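Isomerase/lactonizing enzyme (Agrobacterium tumefaciens, PDB 1RVK) is of unknown function but belongs to the enolase superfamily, binds a magnesium ion, and probably abstracts a proton next to a substrate carboxylate. Local coordinates at residues D341-M353 with P362-I376. Numbering follows the deposited sequence.
Sequences DGHDYLKSLSDPM and PDRPGLGEDIDFTFI
K347 and D370 hold the two loops together through both backbone and side chain: K347 N donates to D370 O at 2.7 Å, and D372 N donates to Y345 O at 2.9 Å. These two bonds flank L346 and I371, which form a single beta bridge.

The lysine runs on from there across the backbone of 370-372. Its CB lies against the carboxylate of D370, CG reaches the D370 carbonyl and CB of D372, CD passes D370 OD2, and CE approaches CA of D372. A bend at the last torsion of K347 (chi4 65°) brings K347 NZ within 2.8 Å of I371 O. Water 2 accepts a hydrogen bond from NZ, and K347 NZ has a long salt bridge to D372 OD1 at 3.9 Å. Lysine suits this place because its methylenes span the neighbouring backbone before the ammonium meets oxygen.

D370, its CG anti to the backbone N (chi1 -161°), suits its place because OD1 can take S348 OG on its anti lone pair. Its CB also lies on one face of the R364 guanidinium, while P362 CB covers the opposite face. Held flat between them, R364 clasps G368 O with NE and NH2, and R364 NH2 also reaches L349 O at 3.2 Å, in the guanidinium plane; arginine can serve two carbonyls at once.

D372 caps the helix beginning at F373, a short aspartate placing OD1 where F375 N can donate to it. The flat F375 ring can lie beneath D344 O and is also touched by the D344 carboxylate, whose oxygens are bonded to T13 and T14. Y345 and I371 both pack on F51 of strand 47-52. Such a C-terminal segment, returning from the barrel to the N-terminal capping domain, is characteristic of the enolase superfamily.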
loop_
_atom_site.group_PDB
_atom_site.type_symbol
_atom_site.label_atom_id
_atom_site.label_comp_id
_atom_site.label_asym_id
_atom_site.label_seq_id
_atom_site.Cartn_x
_atom_site.Cartn_y
_atom_site.Cartn_z
ATOM N N ASP A 341 14.204 9.265 -6.321
ATOM C CA ASP A 341 14.503 9.313 -7.749
ATOM C C ASP A 341 13.284 8.986 -8.614
ATOM O O ASP A 341 13.244 9.327 -9.795
ATOM C CB ASP A 341 15.648 8.356 -8.089
ATOM C CG ASP A 341 17.015 8.966 -7.826
ATOM O OD1 ASP A 341 18.023 8.251 -7.992
ATOM O OD2 ASP A 341 17.079 10.163 -7.463
ATOM N N GLY A 342 12.298 8.316 -8.029
ATOM C CA GLY A 342 11.091 7.991 -8.771
ATOM C C GLY A 342 11.168 6.813 -9.724
ATOM O O GLY A 342 12.043 5.957 -9.610
ATOM N N HIS A 343 10.232 6.780 -10.669
ATOM C CA HIS A 343 10.140 5.711 -11.663
ATOM C C HIS A 343 10.448 6.280 -13.039
ATOM O O HIS A 343 10.140 7.436 -13.308
ATOM C CB HIS A 343 8.726 5.135 -11.664
ATOM C CG HIS A 343 8.312 4.550 -10.349
ATOM N ND1 HIS A 343 8.719 3.304 -9.929
ATOM C CD2 HIS A 343 7.552 5.057 -9.348
ATOM C CE1 HIS A 343 8.229 3.066 -8.725
ATOM N NE2 HIS A 343 7.517 4.114 -8.350
ATOM N N ASP A 344 11.034 5.472 -13.917
ATOM C CA ASP A 344 11.362 5.963 -15.249
ATOM C C ASP A 344 10.146 6.268 -16.121
ATOM O O ASP A 344 10.248 7.042 -17.077
ATOM C CB ASP A 344 12.313 4.995 -15.981
ATOM C CG ASP A 344 11.839 3.547 -15.961
ATOM O OD1 ASP A 344 10.673 3.280 -15.595
ATOM O OD2 ASP A 344 12.652 2.667 -16.328
ATOM N N TYR A 345 8.994 5.689 -15.793
ATOM C CA TYR A 345 7.789 5.929 -16.585
ATOM C C TYR A 345 6.925 7.081 -16.068
ATOM O O TYR A 345 5.834 7.333 -16.583
ATOM C CB TYR A 345 6.963 4.635 -16.700
ATOM C CG TYR A 345 6.511 4.034 -15.385
ATOM C CD1 TYR A 345 5.313 4.428 -14.791
ATOM C CD2 TYR A 345 7.280 3.067 -14.737
ATOM C CE1 TYR A 345 4.889 3.876 -13.582
ATOM C CE2 TYR A 345 6.866 2.505 -13.524
ATOM C CZ TYR A 345 5.670 2.915 -12.955
ATOM O OH TYR A 345 5.254 2.365 -11.761
ATOM N N LEU A 346 7.430 7.785 -15.060
ATOM C CA LEU A 346 6.740 8.927 -14.467
ATOM C C LEU A 346 7.684 10.129 -14.540
ATOM O O LEU A 346 8.844 10.027 -14.150
ATOM C CB LEU A 346 6.379 8.620 -13.007
ATOM C CG LEU A 346 4.914 8.330 -12.660
ATOM C CD1 LEU A 346 4.239 7.535 -13.757
ATOM C CD2 LEU A 346 4.853 7.592 -11.327
ATOM N N LYS A 347 7.193 11.257 -15.037
ATOM C CA LYS A 347 8.025 12.453 -15.172
ATOM C C LYS A 347 8.336 13.148 -13.848
ATOM O O LYS A 347 9.363 13.814 -13.719
ATOM C CB LYS A 347 7.360 13.459 -16.118
ATOM C CG LYS A 347 7.142 12.955 -17.539
ATOM C CD LYS A 347 6.625 14.084 -18.426
ATOM C CE LYS A 347 6.417 13.638 -19.860
ATOM N NZ LYS A 347 5.349 12.614 -19.965
ATOM N N SER A 348 7.443 12.998 -12.873
ATOM C CA SER A 348 7.615 13.620 -11.560
ATOM C C SER A 348 7.108 12.653 -10.501
ATOM O O SER A 348 6.399 11.701 -10.822
ATOM C CB SER A 348 6.802 14.917 -11.470
ATOM O OG SER A 348 7.146 15.821 -12.506
ATOM N N LEU A 349 7.464 12.904 -9.245
ATOM C CA LEU A 349 7.025 12.048 -8.148
ATOM C C LEU A 349 5.571 12.316 -7.797
ATOM O O LEU A 349 5.103 13.453 -7.853
ATOM C CB LEU A 349 7.866 12.289 -6.890
ATOM C CG LEU A 349 9.337 11.869 -6.869
ATOM C CD1 LEU A 349 9.435 10.363 -7.005
ATOM C CD2 LEU A 349 10.095 12.569 -7.986
ATOM N N SER A 350 4.856 11.262 -7.434
ATOM C CA SER A 350 3.465 11.404 -7.042
ATOM C C SER A 350 3.417 11.789 -5.571
ATOM O O SER A 350 2.415 12.325 -5.099
ATOM C CB SER A 350 2.705 10.087 -7.231
ATOM O OG SER A 350 2.609 9.735 -8.599
ATOM N N ASP A 351 4.512 11.534 -4.856
ATOM C CA ASP A 351 4.560 11.810 -3.423
ATOM C C ASP A 351 5.813 12.522 -2.916
ATOM O O ASP A 351 6.549 11.988 -2.085
ATOM C CB ASP A 351 4.382 10.496 -2.656
ATOM C CG ASP A 351 5.429 9.456 -3.023
ATOM O OD1 ASP A 351 6.216 9.698 -3.965
ATOM O OD2 ASP A 351 5.465 8.391 -2.372
ATOM N N PRO A 352 6.056 13.753 -3.391
ATOM C CA PRO A 352 7.229 14.530 -2.973
ATOM C C PRO A 352 7.134 14.818 -1.478
ATOM O O PRO A 352 6.055 15.134 -0.975
ATOM C CB PRO A 352 7.111 15.822 -3.784
ATOM C CG PRO A 352 6.135 15.509 -4.871
ATOM C CD PRO A 352 5.168 14.559 -4.241
HETATM N N MSE A 353 8.253 14.725 -0.767
HETATM C CA MSE A 353 8.235 14.989 0.667
HETATM C C MSE A 353 9.219 16.098 1.039
HETATM O O MSE A 353 10.377 16.077 0.607
HETATM C CB MSE A 353 8.576 13.711 1.442
HETATM C CG MSE A 353 8.404 13.850 2.950
HETATM SE SE MSE A 353 8.817 12.239 3.929
HETATM C CE MSE A 353 10.751 12.416 3.962
ATOM N N PRO A 362 0.333 16.346 -5.161
ATOM C CA PRO A 362 0.488 17.149 -6.377
ATOM C C PRO A 362 -0.818 17.816 -6.787
ATOM O O PRO A 362 -1.894 17.241 -6.636
ATOM C CB PRO A 362 0.955 16.125 -7.407
ATOM C CG PRO A 362 1.732 15.147 -6.573
ATOM C CD PRO A 362 0.826 14.973 -5.374
ATOM N N ASP A 363 -0.719 19.035 -7.302
ATOM C CA ASP A 363 -1.903 19.749 -7.745
ATOM C C ASP A 363 -2.101 19.424 -9.224
ATOM O O ASP A 363 -1.998 20.296 -10.087
ATOM C CB ASP A 363 -1.721 21.257 -7.557
ATOM C CG ASP A 363 -3.029 22.018 -7.666
ATOM O OD1 ASP A 363 -2.997 23.268 -7.653
ATOM O OD2 ASP A 363 -4.092 21.364 -7.756
ATOM N N ARG A 364 -2.354 18.150 -9.506
ATOM C CA ARG A 364 -2.569 17.678 -10.868
ATOM C C ARG A 364 -3.892 16.918 -10.888
ATOM O O ARG A 364 -4.285 16.327 -9.884
ATOM C CB ARG A 364 -1.415 16.765 -11.308
ATOM C CG ARG A 364 -0.037 17.431 -11.268
ATOM C CD ARG A 364 1.007 16.633 -12.047
ATOM N NE ARG A 364 1.449 15.420 -11.360
ATOM C CZ ARG A 364 2.505 15.354 -10.553
ATOM N NH1 ARG A 364 3.240 16.434 -10.320
ATOM N NH2 ARG A 364 2.833 14.204 -9.981
ATOM N N PRO A 365 -4.599 16.930 -12.029
ATOM C CA PRO A 365 -5.891 16.243 -12.173
ATOM C C PRO A 365 -5.866 14.720 -12.045
ATOM O O PRO A 365 -4.859 14.069 -12.333
ATOM C CB PRO A 365 -6.375 16.708 -13.546
ATOM C CG PRO A 365 -5.100 16.902 -14.298
ATOM C CD PRO A 365 -4.221 17.602 -13.284
ATOM N N GLY A 366 -6.996 14.160 -11.620
ATOM C CA GLY A 366 -7.090 12.721 -11.446
ATOM C C GLY A 366 -6.195 12.271 -10.308
ATOM O O GLY A 366 -6.116 12.941 -9.272
ATOM N N LEU A 367 -5.527 11.137 -10.490
ATOM C CA LEU A 367 -4.621 10.618 -9.470
ATOM C C LEU A 367 -3.330 11.426 -9.469
ATOM O O LEU A 367 -2.488 11.279 -8.583
ATOM C CB LEU A 367 -4.317 9.141 -9.725
ATOM C CG LEU A 367 -5.502 8.191 -9.538
ATOM C CD1 LEU A 367 -5.139 6.806 -10.048
ATOM C CD2 LEU A 367 -5.892 8.145 -8.065
ATOM N N GLY A 368 -3.180 12.285 -10.473
ATOM C CA GLY A 368 -2.003 13.131 -10.545
ATOM C C GLY A 368 -0.701 12.456 -10.923
ATOM O O GLY A 368 0.374 13.006 -10.681
ATOM N N GLU A 369 -0.772 11.267 -11.507
ATOM C CA GLU A 369 0.448 10.588 -11.911
ATOM C C GLU A 369 0.915 11.241 -13.215
ATOM O O GLU A 369 0.188 11.268 -14.210
ATOM C CB GLU A 369 0.193 9.083 -12.072
ATOM C CG GLU A 369 -0.302 8.436 -10.768
ATOM C CD GLU A 369 -0.373 6.916 -10.811
ATOM O OE1 GLU A 369 -0.987 6.364 -11.743
ATOM O OE2 GLU A 369 0.177 6.266 -9.894
ATOM N N ASP A 370 2.120 11.800 -13.177
ATOM C CA ASP A 370 2.720 12.494 -14.321
ATOM C C ASP A 370 3.308 11.444 -15.260
ATOM O O ASP A 370 4.518 11.211 -15.282
ATOM C CB ASP A 370 3.815 13.437 -13.810
ATOM C CG ASP A 370 4.174 14.527 -14.805
ATOM O OD1 ASP A 370 5.056 15.350 -14.480
ATOM O OD2 ASP A 370 3.577 14.564 -15.902
ATOM N N ILE A 371 2.434 10.820 -16.043
ATOM C CA ILE A 371 2.820 9.743 -16.944
ATOM C C ILE A 371 3.651 10.120 -18.166
ATOM O O ILE A 371 3.301 11.026 -18.922
ATOM C CB ILE A 371 1.563 8.983 -17.414
ATOM C CG1 ILE A 371 0.743 8.564 -16.189
ATOM C CG2 ILE A 371 1.962 7.760 -18.228
ATOM C CD1 ILE A 371 -0.600 7.958 -16.517
ATOM N N ASP A 372 4.761 9.409 -18.348
ATOM C CA ASP A 372 5.636 9.636 -19.494
ATOM C C ASP A 372 5.167 8.656 -20.564
ATOM O O ASP A 372 5.714 7.560 -20.694
ATOM C CB ASP A 372 7.094 9.344 -19.126
ATOM C CG ASP A 372 8.078 9.822 -20.189
ATOM O OD1 ASP A 372 7.696 9.896 -21.376
ATOM O OD2 ASP A 372 9.243 10.112 -19.838
ATOM N N PHE A 373 4.143 9.045 -21.316
ATOM C CA PHE A 373 3.594 8.179 -22.356
ATOM C C PHE A 373 4.607 7.829 -23.440
ATOM O O PHE A 373 4.556 6.741 -24.018
ATOM C CB PHE A 373 2.360 8.826 -22.989
ATOM C CG PHE A 373 1.218 9.009 -22.030
ATOM C CD1 PHE A 373 1.067 10.200 -21.325
ATOM C CD2 PHE A 373 0.312 7.979 -21.806
ATOM C CE1 PHE A 373 0.029 10.362 -20.411
ATOM C CE2 PHE A 373 -0.730 8.129 -20.893
ATOM C CZ PHE A 373 -0.871 9.324 -20.193
ATOM N N THR A 374 5.529 8.747 -23.709
ATOM C CA THR A 374 6.552 8.511 -24.721
ATOM C C THR A 374 7.473 7.372 -24.294
ATOM O O THR A 374 7.821 6.515 -25.104
ATOM C CB THR A 374 7.394 9.777 -24.967
ATOM O OG1 THR A 374 6.544 10.820 -25.456
ATOM C CG2 THR A 374 8.488 9.500 -25.984
ATOM N N PHE A 375 7.861 7.362 -23.022
ATOM C CA PHE A 375 8.730 6.307 -22.513
ATOM C C PHE A 375 8.026 4.956 -22.613
ATOM O O PHE A 375 8.619 3.959 -23.030
ATOM C CB PHE A 375 9.117 6.584 -21.055
ATOM C CG PHE A 375 9.877 5.459 -20.404
ATOM C CD1 PHE A 375 9.205 4.376 -19.847
ATOM C CD2 PHE A 375 11.269 5.464 -20.382
ATOM C CE1 PHE A 375 9.908 3.311 -19.282
ATOM C CE2 PHE A 375 11.981 4.404 -19.819
ATOM C CZ PHE A 375 11.299 3.325 -19.267
ATOM N N ILE A 376 6.757 4.928 -22.229
ATOM C CA ILE A 376 5.992 3.695 -22.277
ATOM C C ILE A 376 5.895 3.183 -23.713
ATOM O O ILE A 376 6.040 1.990 -23.970
ATOM C CB ILE A 376 4.585 3.907 -21.685
ATOM C CG1 ILE A 376 4.712 4.199 -20.186
ATOM C CG2 ILE A 376 3.721 2.681 -21.928
ATOM C CD1 ILE A 376 3.413 4.599 -19.506
HETATM O O HOH W 1 10.060 10.136 -17.185
HETATM O O HOH W 2 4.504 12.071 -22.644
HETATM O O HOH W 3 3.572 11.242 -10.741
HETATM O O HOH W 4 5.600 16.024 -8.307
HETATM O O HOH W 5 1.813 7.134 -8.146
HETATM O O HOH W 6 -0.518 11.717 -6.204
#